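PDB 3E38: two-domain protein containing predicted PHP-like metal-dependent phosphoesterase from Bacteroides vulgatus ATCC 8482, which binds zinc ions and is probably a metal-dependent phosphoesterase of the PHP type, possibly with 5'-3' exonuclease activity on DNA and RNA. Local coordinates for residues V38-A43 with D49-T54; H164-A169 with P176-W181. All blocks are in the same frame, centred on the assembly; numbering follows the deposited sequence.

How the interactions relate
Both contacts are buried and apolar across their interface, and each lays a helix against a strand of the same large mixed sheet, yet they hold different elements: interaction 1 joins helix 36-45 to strand 50-56, while interaction 2 joins helix 176-185 to strand 165-170. Their centres lie about 23 Å apart, and they do not touch. Each also includes a charged residue near the zinc centre, in different roles. In interaction 1 Arg39 belongs to the helix, and its guanidinium bonds to the backbone carbonyl of the zinc ligand His26 and to that of Gln197, next to the ligand His196; in interaction 2 Glu167 belongs to the strand, turned from the helix, and its carboxylate bonds to the zinc ligand His24.

Interaction 1 (V38-A43 with D49-T54); sequences VRVDEA and DAISLT
Arg39, whose aliphatic chain packs on Leu53, has its NH1 gripped twice: by the carbonyl O of Gln197 and by Glu42 in the same helix. The salt bridge from Arg39 NH1 to Glu42 OE1 is 2.9 Å long and nearly straight at 162°; OE1 offers its syn lone pair and itself lies almost in the plane of the guanidinium. Arg39 NE bonds to the carbonyl of the zinc ligand His26, and Glu42 OE2 accepts from Ile199 N. With CG anti to the carbonyl carbon (chi1 -67°), Arg39 CG lies 3.9 Å from Leu53 CD1, the two side chains crossing at about a right angle. One turn on, small Ala43 lets the strand come near: its CB meets Ile51 CG2 at 3.4 Å, tighter than usual van der Waals contact. Ile51 CG1, set between backbone N and carbonyl carbon (chi1 66°), carries CD1 to the helix, 3.9 Å from Arg39 O and also against Val40 CG2. With a leucine in place of Arg39, Glu42 would probably lose this charge partner, and the His26 and Gln197 carbonyls the N-H donors of the arginine. Aliphatic groups thus pack helix 36-45 on strand 50-56 within the beta-alpha-beta unit, while the buried arginine spends its charge tying the helix to backbone at the zinc ligands.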
ATOM      1  N   VAL B  38     -15.728   7.671  17.480  1.00 27.78           N
ATOM      2  CA  VAL B  38     -14.856   7.333  16.373  1.00 25.73           C
ATOM      3  C   VAL B  38     -13.807   8.416  16.203  1.00 29.43           C
ATOM      4  O   VAL B  38     -12.680   8.122  15.818  1.00 31.40           O
ATOM      5  CB  VAL B  38     -15.650   7.211  15.057  1.00 26.43           C
ATOM      6  CG1 VAL B  38     -14.740   6.968  13.872  1.00 17.09           C
ATOM      7  CG2 VAL B  38     -16.658   6.136  15.180  1.00 12.74           C
ATOM      8  N   ARG B  39     -14.170   9.669  16.470  1.00 27.13           N
ATOM      9  CA  ARG B  39     -13.194  10.737  16.251  1.00 29.37           C
ATOM     10  C   ARG B  39     -12.019  10.597  17.218  1.00 30.55           C
ATOM     11  O   ARG B  39     -10.905  11.078  16.948  1.00 29.79           O
ATOM     12  CB  ARG B  39     -13.782  12.150  16.378  1.00 30.77           C
ATOM     13  CG  ARG B  39     -14.800  12.551  15.319  1.00 29.41           C
ATOM     14  CD  ARG B  39     -14.244  12.362  13.929  1.00 33.71           C
ATOM     15  NE  ARG B  39     -15.202  12.777  12.909  1.00 26.48           N
ATOM     16  CZ  ARG B  39     -15.230  12.302  11.663  1.00 30.68           C
ATOM     17  NH1 ARG B  39     -14.355  11.379  11.268  1.00 33.13           N
ATOM     18  NH2 ARG B  39     -16.138  12.755  10.809  1.00 33.42           N
ATOM     19  N   VAL B  40     -12.295   9.912  18.322  1.00 28.85           N
ATOM     20  CA  VAL B  40     -11.330   9.745  19.390  1.00 29.36           C
ATOM     21  C   VAL B  40     -10.440   8.588  18.986  1.00 31.06           C
ATOM     22  O   VAL B  40      -9.241   8.644  19.177  1.00 32.24           O
ATOM     23  CB  VAL B  40     -11.967   9.511  20.828  1.00 27.18           C
ATOM     24  CG1 VAL B  40     -10.853   9.208  21.858  1.00 19.15           C
ATOM     25  CG2 VAL B  40     -12.841  10.724  21.281  1.00 22.02           C
ATOM     26  N   ASP B  41     -11.056   7.535  18.461  1.00 29.22           N
ATOM     27  CA  ASP B  41     -10.305   6.388  17.948  1.00 28.42           C
ATOM     28  C   ASP B  41      -9.340   6.782  16.843  1.00 28.44           C
ATOM     29  O   ASP B  41      -8.219   6.295  16.776  1.00 31.28           O
ATOM     30  CB  ASP B  41     -11.223   5.352  17.344  1.00 27.41           C
ATOM     31  CG  ASP B  41     -12.115   4.709  18.370  1.00 36.97           C
ATOM     32  OD1 ASP B  41     -11.644   4.608  19.514  1.00 28.29           O
ATOM     33  OD2 ASP B  41     -13.265   4.349  18.016  1.00 36.91           O
ATOM     34  N   GLU B  42      -9.823   7.637  15.956  1.00 24.55           N
ATOM     35  CA  GLU B  42      -9.033   8.073  14.803  1.00 28.53           C
ATOM     36  C   GLU B  42      -7.834   8.890  15.222  1.00 28.26           C
ATOM     37  O   GLU B  42      -6.745   8.687  14.708  1.00 30.60           O
ATOM     38  CB  GLU B  42      -9.871   8.901  13.862  1.00 26.38           C
ATOM     39  CG  GLU B  42     -11.003   8.088  13.172  1.00 27.69           C
ATOM     40  CD  GLU B  42     -11.939   8.990  12.351  1.00 29.27           C
ATOM     41  OE1 GLU B  42     -12.029  10.220  12.642  1.00 27.46           O
ATOM     42  OE2 GLU B  42     -12.611   8.455  11.452  1.00 32.54           O
ATOM     43  N   ALA B  43      -8.044   9.794  16.164  1.00 27.48           N
ATOM     44  CA  ALA B  43      -6.977  10.700  16.661  1.00 29.78           C
ATOM     45  C   ALA B  43      -5.884   9.883  17.290  1.00 28.59           C
ATOM     46  O   ALA B  43      -4.707  10.048  17.011  1.00 33.58           O
ATOM     47  CB  ALA B  43      -7.522  11.744  17.659  1.00 29.68           C
ATOM     48  N   ASP B  49      -2.582  14.238  19.487  1.00 25.65           N
ATOM     49  CA  ASP B  49      -2.551  14.493  20.929  1.00 27.91           C
ATOM     50  C   ASP B  49      -3.824  15.152  21.458  1.00 28.65           C
ATOM     51  O   ASP B  49      -4.218  15.016  22.632  1.00 27.58           O
ATOM     52  CB  ASP B  49      -1.379  15.414  21.249  1.00 28.47           C
ATOM     53  CG  ASP B  49      -0.041  14.769  20.959  1.00 36.18           C
ATOM     54  OD1 ASP B  49       0.239  13.687  21.508  1.00 22.70           O
ATOM     55  OD2 ASP B  49       0.747  15.362  20.214  1.00 27.68           O
ATOM     56  N   ALA B  50      -4.465  15.880  20.566  1.00 28.14           N
ATOM     57  CA  ALA B  50      -5.617  16.677  20.934  1.00 27.93           C
ATOM     58  C   ALA B  50      -6.554  16.934  19.763  1.00 31.47           C
ATOM     59  O   ALA B  50      -6.147  17.048  18.586  1.00 33.30           O
ATOM     60  CB  ALA B  50      -5.146  18.010  21.578  1.00 19.13           C
ATOM     61  N   ILE B  51      -7.819  17.048  20.129  1.00 31.91           N
ATOM     62  CA  ILE B  51      -8.868  17.307  19.170  1.00 30.73           C
ATOM     63  C   ILE B  51      -9.959  18.137  19.755  1.00 29.58           C
ATOM     64  O   ILE B  51     -10.101  18.241  20.935  1.00 27.88           O
ATOM     65  CB  ILE B  51      -9.560  15.973  18.692  1.00 32.38           C
ATOM     66  CG1 ILE B  51     -10.304  15.315  19.839  1.00 27.98           C
ATOM     67  CG2 ILE B  51      -8.554  14.995  18.071  1.00 22.76           C
ATOM     68  CD1 ILE B  51     -11.062  14.018  19.449  1.00 25.99           C
ATOM     69  N   SER B  52     -10.729  18.729  18.876  1.00 31.76           N
ATOM     70  CA  SER B  52     -11.931  19.421  19.256  1.00 32.02           C
ATOM     71  C   SER B  52     -13.037  19.018  18.282  1.00 32.05           C
ATOM     72  O   SER B  52     -12.935  19.300  17.083  1.00 30.47           O
ATOM     73  CB  SER B  52     -11.706  20.940  19.212  1.00 32.38           C
ATOM     74  OG  SER B  52     -12.839  21.662  19.684  1.00 34.36           O
ATOM     75  N   LEU B  53     -14.052  18.337  18.802  1.00 29.12           N
ATOM     76  CA  LEU B  53     -15.243  17.972  18.023  1.00 30.20           C
ATOM     77  C   LEU B  53     -16.103  19.240  18.022  1.00 30.42           C
ATOM     78  O   LEU B  53     -16.726  19.619  19.033  1.00 29.82           O
ATOM     79  CB  LEU B  53     -15.940  16.767  18.630  1.00 29.81           C
ATOM     80  CG  LEU B  53     -17.055  16.029  17.893  1.00 33.71           C
ATOM     81  CD1 LEU B  53     -16.709  15.737  16.454  1.00 28.07           C
ATOM     82  CD2 LEU B  53     -17.377  14.718  18.651  1.00 34.04           C
ATOM     83  N   THR B  54     -16.052  19.932  16.885  1.00 30.41           N
ATOM     84  CA  THR B  54     -16.666  21.228  16.721  1.00 26.59           C
ATOM     85  C   THR B  54     -17.886  21.168  15.839  1.00 26.94           C
ATOM     86  O   THR B  54     -17.850  21.566  14.692  1.00 30.43           O
ATOM     87  CB  THR B  54     -15.665  22.223  16.122  1.00 27.85           C
ATOM     88  OG1 THR B  54     -15.374  21.849  14.770  1.00 27.17           O
ATOM     89  CG2 THR B  54     -14.399  22.274  16.954  1.00 27.88           C
TER

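Interaction 2 (H164-A169 with P176-W181); sequences HGIEVA and PEAIQW
Val168, Ala178 and Ile166 carry this contact, with the methyl of Ala178 set against both branched strand residues. Ala178 CB lies 3.7 Å from Val168 CG1 and 3.8 Å from Ile166 CG2, and it also meets the backbone at Glu167 O, 3.6 Å away; a residue this small lets the helix settle close to the strand. Val168 CG1, opposite the carbonyl carbon and beside the backbone N (chi1 -72°), faces the helix, where it also meets Ile179 CG1 at 3.8 Å. Ile166 reaches further with its extended arm: CD1 comes to Trp181 CB at 3.7 Å and approaches the indole obliquely, the two side chains crossing at about a right angle. Trp181 in turn meets the rings of Trp135 and Trp150. Glu167 points away from the helix, its OE2 bonded to Thr192 OG1 and to ND1 of the zinc ligand His24, consistent with a second-shell role in positioning that histidine. Strand 165-167 and helix 176-181 run antiparallel (167°), their axes approaching to 8.4 Å, and strand 188-192 then pairs parallel to strand 165-170. This is the packing of a beta-alpha-beta unit, as in the barrel-like PHP fold, with apolar residues under the helix and a polar one toward the metals.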
ATOM      1  N   HIS B 164      -8.714  35.068  16.712  1.00 32.45           N
ATOM      2  CA  HIS B 164      -7.361  34.838  17.230  1.00 32.51           C
ATOM      3  C   HIS B 164      -6.471  34.081  16.227  1.00 32.34           C
ATOM      4  O   HIS B 164      -5.229  34.045  16.328  1.00 30.92           O
ATOM      5  CB  HIS B 164      -7.447  34.112  18.562  1.00 30.92           C
ATOM      6  CG  HIS B 164      -8.368  34.781  19.531  1.00 33.90           C
ATOM      7  ND1 HIS B 164      -9.572  34.234  19.918  1.00 30.89           N
ATOM      8  CD2 HIS B 164      -8.273  35.979  20.160  1.00 31.56           C
ATOM      9  CE1 HIS B 164     -10.174  35.063  20.751  1.00 37.63           C
ATOM     10  NE2 HIS B 164      -9.408  36.130  20.913  1.00 29.36           N
ATOM     11  N   GLY B 165      -7.150  33.496  15.253  1.00 29.94           N
ATOM     12  CA  GLY B 165      -6.496  32.746  14.201  1.00 29.19           C
ATOM     13  C   GLY B 165      -7.352  32.604  12.991  1.00 28.93           C
ATOM     14  O   GLY B 165      -8.502  33.068  12.947  1.00 32.77           O
ATOM     15  N   ILE B 166      -6.737  32.013  11.987  1.00 27.56           N
ATOM     16  CA  ILE B 166      -7.399  31.708  10.720  1.00 28.34           C
ATOM     17  C   ILE B 166      -6.870  30.408  10.226  1.00 29.82           C
ATOM     18  O   ILE B 166      -5.692  30.134  10.387  1.00 30.07           O
ATOM     19  CB  ILE B 166      -7.081  32.725   9.634  1.00 26.64           C
ATOM     20  CG1 ILE B 166      -7.266  34.129  10.161  1.00 33.21           C
ATOM     21  CG2 ILE B 166      -7.948  32.507   8.374  1.00 23.77           C
ATOM     22  CD1 ILE B 166      -6.938  35.184   9.099  1.00 24.05           C
ATOM     23  N   GLU B 167      -7.766  29.593   9.688  1.00 31.00           N
ATOM     24  CA  GLU B 167      -7.379  28.355   9.027  1.00 31.20           C
ATOM     25  C   GLU B 167      -6.666  28.707   7.735  1.00 32.09           C
ATOM     26  O   GLU B 167      -7.195  29.455   6.880  1.00 31.34           O
ATOM     27  CB  GLU B 167      -8.583  27.481   8.731  1.00 31.16           C
ATOM     28  CG  GLU B 167      -9.123  26.794   9.957  1.00 30.87           C
ATOM     29  CD  GLU B 167     -10.260  25.809   9.628  1.00 33.18           C
ATOM     30  OE1 GLU B 167     -10.884  25.985   8.549  1.00 34.85           O
ATOM     31  OE2 GLU B 167     -10.551  24.905  10.465  1.00 31.90           O
ATOM     32  N   VAL B 168      -5.424  28.242   7.641  1.00 33.25           N
ATOM     33  CA  VAL B 168      -4.565  28.474   6.435  1.00 31.74           C
ATOM     34  C   VAL B 168      -4.642  27.240   5.551  1.00 30.57           C
ATOM     35  O   VAL B 168      -4.225  27.218   4.381  1.00 27.85           O
ATOM     36  CB  VAL B 168      -3.083  28.821   6.758  1.00 33.03           C
ATOM     37  CG1 VAL B 168      -2.990  30.270   7.333  1.00 24.34           C
ATOM     38  CG2 VAL B 168      -2.405  27.723   7.655  1.00 28.36           C
ATOM     39  N   ALA B 169      -5.230  26.222   6.151  1.00 31.57           N
ATOM     40  CA  ALA B 169      -5.421  24.946   5.494  1.00 30.57           C
ATOM     41  C   ALA B 169      -6.526  24.131   6.162  1.00 31.17           C
ATOM     42  O   ALA B 169      -6.517  23.931   7.352  1.00 33.68           O
ATOM     43  CB  ALA B 169      -4.111  24.191   5.445  1.00 31.51           C
ATOM     44  N   PRO B 176      -3.511  30.416   0.907  1.00 32.86           N
ATOM     45  CA  PRO B 176      -2.368  31.309   1.154  1.00 32.23           C
ATOM     46  C   PRO B 176      -2.724  32.708   1.501  1.00 31.58           C
ATOM     47  O   PRO B 176      -1.925  33.414   2.108  1.00 31.96           O
ATOM     48  CB  PRO B 176      -1.621  31.339  -0.204  1.00 31.53           C
ATOM     49  CG  PRO B 176      -2.609  30.871  -1.222  1.00 33.30           C
ATOM     50  CD  PRO B 176      -3.436  29.808  -0.427  1.00 34.70           C
ATOM     51  N   GLU B 177      -3.895  33.131   1.075  1.00 30.74           N
ATOM     52  CA  GLU B 177      -4.291  34.523   1.322  1.00 31.37           C
ATOM     53  C   GLU B 177      -4.313  34.687   2.835  1.00 31.62           C
ATOM     54  O   GLU B 177      -4.034  35.764   3.356  1.00 32.23           O
ATOM     55  CB  GLU B 177      -5.666  34.873   0.730  1.00 29.72           C
ATOM     56  CG  GLU B 177      -5.822  34.664  -0.784  1.00 32.72           C
ATOM     57  CD  GLU B 177      -5.995  33.204  -1.222  1.00 24.01           C
ATOM     58  OE1 GLU B 177      -5.927  32.282  -0.382  1.00 31.40           O
ATOM     59  OE2 GLU B 177      -6.194  32.997  -2.435  1.00 38.25           O
ATOM     60  N   ALA B 178      -4.601  33.582   3.524  1.00 25.68           N
ATOM     61  CA  ALA B 178      -4.767  33.608   4.982  1.00 29.08           C
ATOM     62  C   ALA B 178      -3.436  33.751   5.660  1.00 32.31           C
ATOM     63  O   ALA B 178      -3.326  34.327   6.736  1.00 36.53           O
ATOM     64  CB  ALA B 178      -5.490  32.319   5.502  1.00 26.55           C
ATOM     65  N   ILE B 179      -2.413  33.210   5.015  1.00 32.91           N
ATOM     66  CA  ILE B 179      -1.059  33.254   5.571  1.00 31.54           C
ATOM     67  C   ILE B 179      -0.693  34.725   5.746  1.00 30.37           C
ATOM     68  O   ILE B 179      -0.280  35.154   6.815  1.00 28.98           O
ATOM     69  CB  ILE B 179      -0.005  32.474   4.701  1.00 30.52           C
ATOM     70  CG1 ILE B 179      -0.344  30.980   4.665  1.00 29.72           C
ATOM     71  CG2 ILE B 179       1.397  32.649   5.255  1.00 32.58           C
ATOM     72  CD1 ILE B 179       0.364  30.217   3.582  1.00 26.75           C
ATOM     73  N   GLN B 180      -0.920  35.492   4.702  1.00 29.04           N
ATOM     74  CA  GLN B 180      -0.533  36.901   4.701  1.00 32.01           C
ATOM     75  C   GLN B 180      -1.349  37.669   5.721  1.00 31.49           C
ATOM     76  O   GLN B 180      -0.901  38.662   6.299  1.00 36.00           O
ATOM     77  CB  GLN B 180      -0.694  37.504   3.299  1.00 32.19           C
ATOM     78  CG  GLN B 180      -0.089  38.871   3.147  1.00 33.88           C
ATOM     79  CD  GLN B 180       1.386  38.867   3.496  1.00 40.99           C
ATOM     80  OE1 GLN B 180       2.146  38.019   3.029  1.00 43.94           O
ATOM     81  NE2 GLN B 180       1.799  39.821   4.324  1.00 27.32           N
ATOM     82  N   TRP B 181      -2.563  37.203   5.930  1.00 30.95           N
ATOM     83  CA  TRP B 181      -3.485  37.847   6.888  1.00 30.09           C
ATOM     84  C   TRP B 181      -2.967  37.653   8.285  1.00 28.90           C
ATOM     85  O   TRP B 181      -2.882  38.586   9.069  1.00 28.59           O
ATOM     86  CB  TRP B 181      -4.909  37.307   6.785  1.00 30.29           C
ATOM     87  CG  TRP B 181      -5.575  37.804   5.564  1.00 34.27           C
ATOM     88  CD1 TRP B 181      -5.302  38.978   4.931  1.00 34.02           C
ATOM     89  CD2 TRP B 181      -6.699  37.235   4.874  1.00 23.08           C
ATOM     90  NE1 TRP B 181      -6.126  39.139   3.843  1.00 27.35           N
ATOM     91  CE2 TRP B 181      -7.010  38.099   3.804  1.00 32.61           C
ATOM     92  CE3 TRP B 181      -7.478  36.124   5.069  1.00 32.61           C
ATOM     93  CZ2 TRP B 181      -8.034  37.841   2.920  1.00 30.83           C
ATOM     94  CZ3 TRP B 181      -8.507  35.878   4.195  1.00 32.11           C
ATOM     95  CH2 TRP B 181      -8.774  36.714   3.138  1.00 25.85           C
TER